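Local coordinates for protein copper-containing nitrite reductase (Thermus scotoductus, PDB 6HBE) that probably reduces nitrite to nitric oxide with electrons from cytochrome c, working as a copper-containing homotrimer, at residues 418-424 / 436-442. Sequence-based numbering, arbitrary orientation.
Sequences FTKPGEY and GIIRVYE
G422 and Y424 pair with V440 and I438 through four backbone hydrogen bonds, and the axes of strand segments 422-424 and 436-442 run antiparallel at 176°, approaching to 4.8 Å. Both are hydrogen-bonded pairs; E423 and R439 form the non-hydrogen-bonded pair between them, with CA atoms 4.3 Å apart. On the face that carries E423 and R439, their side chains run alongside each other in the same direction. R439 NE reaches E423 OE1 at 3.2 Å in a salt bridge, the oxygen lying in the guanidinium plane, whereas the nitrogen meets the carboxylate from above its plane, the two planes being 89° apart. E423 CG, tucked between N and C of its own backbone (chi1 43°), directs the extended chain alongside R439. The strands belong to a beta hairpin in the C-terminal cupredoxin-like domain; the 11 residues between the segments include the copper ligands C428, H431 and M434. R439 NH1 makes a second salt bridge, to E364 on the neighbouring strand 362-366. Replacing R439 by alanine would remove the guanidinium and would probably leave E423 and E364 without the cation they share. On the other face, V440 CG2 packs 3.8 Å from F418 CB, and I438 CD1 lies 4.2 Å from F418 CZ. P421 CG comes within 3.8 Å of E442 OE1, near the subunit interface, where E442 joins a beta ladder with a strand of a neighbouring subunit.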
loop_
_atom_site.group_PDB
_atom_site.type_symbol
_atom_site.label_atom_id
_atom_site.label_comp_id
_atom_site.label_asym_id
_atom_site.label_seq_id
_atom_site.Cartn_x
_atom_site.Cartn_y
_atom_site.Cartn_z
ATOM N N PHE C 418 31.802 -7.860 19.110
ATOM C CA PHE C 418 32.686 -6.709 19.322
ATOM C C PHE C 418 33.059 -6.617 20.823
ATOM O O PHE C 418 32.178 -6.525 21.675
ATOM C CB PHE C 418 32.017 -5.397 18.832
ATOM C CG PHE C 418 31.858 -5.321 17.336
ATOM C CD1 PHE C 418 32.887 -4.851 16.537
ATOM C CD2 PHE C 418 30.675 -5.721 16.729
ATOM C CE1 PHE C 418 32.751 -4.790 15.157
ATOM C CE2 PHE C 418 30.534 -5.673 15.352
ATOM C CZ PHE C 418 31.566 -5.196 14.562
ATOM N N THR C 419 34.356 -6.684 21.132
ATOM C CA THR C 419 34.856 -6.698 22.543
ATOM C C THR C 419 35.543 -5.406 23.029
ATOM O O THR C 419 35.777 -5.240 24.239
ATOM C CB THR C 419 35.876 -7.850 22.750
ATOM O OG1 THR C 419 37.022 -7.630 21.913
ATOM C CG2 THR C 419 35.234 -9.220 22.428
ATOM N N LYS C 420 35.862 -4.502 22.106
ATOM C CA LYS C 420 36.599 -3.286 22.427
ATOM C C LYS C 420 35.931 -2.088 21.759
ATOM O O LYS C 420 35.283 -2.266 20.720
ATOM C CB LYS C 420 38.035 -3.412 21.901
ATOM C CG LYS C 420 38.837 -4.588 22.459
ATOM C CD LYS C 420 40.311 -4.461 22.090
ATOM C CE LYS C 420 41.036 -5.800 22.120
ATOM N NZ LYS C 420 41.083 -6.370 23.490
ATOM N N PRO C 421 36.090 -0.874 22.341
ATOM C CA PRO C 421 35.513 0.320 21.731
ATOM C C PRO C 421 36.187 0.705 20.427
ATOM O O PRO C 421 37.344 0.329 20.185
ATOM C CB PRO C 421 35.687 1.412 22.799
ATOM C CG PRO C 421 36.773 0.939 23.692
ATOM C CD PRO C 421 36.830 -0.559 23.586
ATOM N N GLY C 422 35.452 1.451 19.596
ATOM C CA GLY C 422 35.906 1.817 18.249
ATOM C C GLY C 422 34.751 2.222 17.334
ATOM O O GLY C 422 33.581 2.035 17.695
ATOM N N GLU C 423 35.078 2.803 16.178
ATOM C CA GLU C 423 34.094 2.990 15.107
ATOM C C GLU C 423 34.627 2.628 13.732
ATOM O O GLU C 423 35.859 2.627 13.489
ATOM C CB GLU C 423 33.496 4.398 15.122
ATOM C CG GLU C 423 34.449 5.552 15.347
ATOM C CD GLU C 423 33.708 6.887 15.418
ATOM O OE1 GLU C 423 32.769 7.102 14.618
ATOM O OE2 GLU C 423 34.066 7.720 16.271
ATOM N N TYR C 424 33.679 2.288 12.849
ATOM C CA TYR C 424 33.963 1.691 11.543
ATOM C C TYR C 424 32.930 2.153 10.518
ATOM O O TYR C 424 31.730 2.115 10.810
ATOM C CB TYR C 424 33.907 0.160 11.645
ATOM C CG TYR C 424 34.704 -0.392 12.810
ATOM C CD1 TYR C 424 36.080 -0.629 12.682
ATOM C CD2 TYR C 424 34.102 -0.637 14.043
ATOM C CE1 TYR C 424 36.825 -1.110 13.754
ATOM C CE2 TYR C 424 34.836 -1.120 15.124
ATOM C CZ TYR C 424 36.204 -1.349 14.971
ATOM O OH TYR C 424 36.958 -1.818 16.027
ATOM N N GLY C 436 27.326 1.872 5.544
ATOM C CA GLY C 436 26.840 1.886 6.918
ATOM C C GLY C 436 27.945 2.138 7.932
ATOM O O GLY C 436 29.135 2.160 7.568
ATOM N N ILE C 437 27.535 2.307 9.188
ATOM C CA ILE C 437 28.442 2.594 10.333
ATOM C C ILE C 437 28.099 1.708 11.513
ATOM O O ILE C 437 26.906 1.515 11.840
ATOM C CB ILE C 437 28.357 4.078 10.773
ATOM C CG1 ILE C 437 28.994 5.002 9.721
ATOM C CG2 ILE C 437 29.020 4.303 12.129
ATOM C CD1 ILE C 437 28.697 6.472 9.889
ATOM N N ILE C 438 29.131 1.182 12.192
ATOM C CA ILE C 438 28.973 0.607 13.531
ATOM C C ILE C 438 29.934 1.318 14.495
ATOM O O ILE C 438 31.123 1.498 14.167
ATOM C CB ILE C 438 29.259 -0.921 13.556
ATOM C CG1 ILE C 438 28.165 -1.694 12.816
ATOM C CG2 ILE C 438 29.349 -1.449 14.994
ATOM C CD1 ILE C 438 28.509 -3.140 12.544
ATOM N N ARG C 439 29.416 1.727 15.650
ATOM C CA ARG C 439 30.218 2.278 16.740
ATOM C C ARG C 439 30.006 1.423 17.962
ATOM O O ARG C 439 28.882 1.027 18.243
ATOM C CB ARG C 439 29.816 3.699 17.078
ATOM C CG ARG C 439 29.774 4.623 15.883
ATOM C CD ARG C 439 29.661 6.071 16.316
ATOM N NE ARG C 439 29.660 6.967 15.152
ATOM C CZ ARG C 439 28.590 7.569 14.606
ATOM N NH1 ARG C 439 27.368 7.437 15.109
ATOM N NH2 ARG C 439 28.756 8.348 13.539
ATOM N N VAL C 440 31.092 1.164 18.701
ATOM C CA VAL C 440 31.064 0.298 19.877
ATOM C C VAL C 440 31.528 1.124 21.075
ATOM O O VAL C 440 32.625 1.671 21.051
ATOM C CB VAL C 440 31.963 -0.950 19.705
ATOM C CG1 VAL C 440 31.761 -1.923 20.860
ATOM C CG2 VAL C 440 31.667 -1.648 18.382
ATOM N N TYR C 441 30.695 1.208 22.105
ATOM C CA TYR C 441 30.964 2.069 23.245
ATOM C C TYR C 441 31.264 1.264 24.502
ATOM O O TYR C 441 30.897 0.102 24.609
ATOM C CB TYR C 441 29.847 3.106 23.473
ATOM C CG TYR C 441 28.490 2.574 23.918
ATOM C CD1 TYR C 441 27.510 2.235 22.984
ATOM C CD2 TYR C 441 28.163 2.475 25.267
ATOM C CE1 TYR C 441 26.257 1.780 23.388
ATOM C CE2 TYR C 441 26.922 2.010 25.680
ATOM C CZ TYR C 441 25.963 1.664 24.734
ATOM O OH TYR C 441 24.731 1.197 25.143
ATOM N N GLU C 442 31.968 1.910 25.437
ATOM C CA GLU C 442 32.394 1.301 26.714
ATOM C C GLU C 442 32.500 2.417 27.765
ATOM O O GLU C 442 32.923 3.524 27.432
ATOM C CB GLU C 442 33.758 0.610 26.562
ATOM C CG GLU C 442 34.357 0.025 27.848
ATOM C CD GLU C 442 35.755 -0.550 27.647
ATOM O OE1 GLU C 442 36.726 0.241 27.462
ATOM O OE2 GLU C 442 35.877 -1.797 27.678
#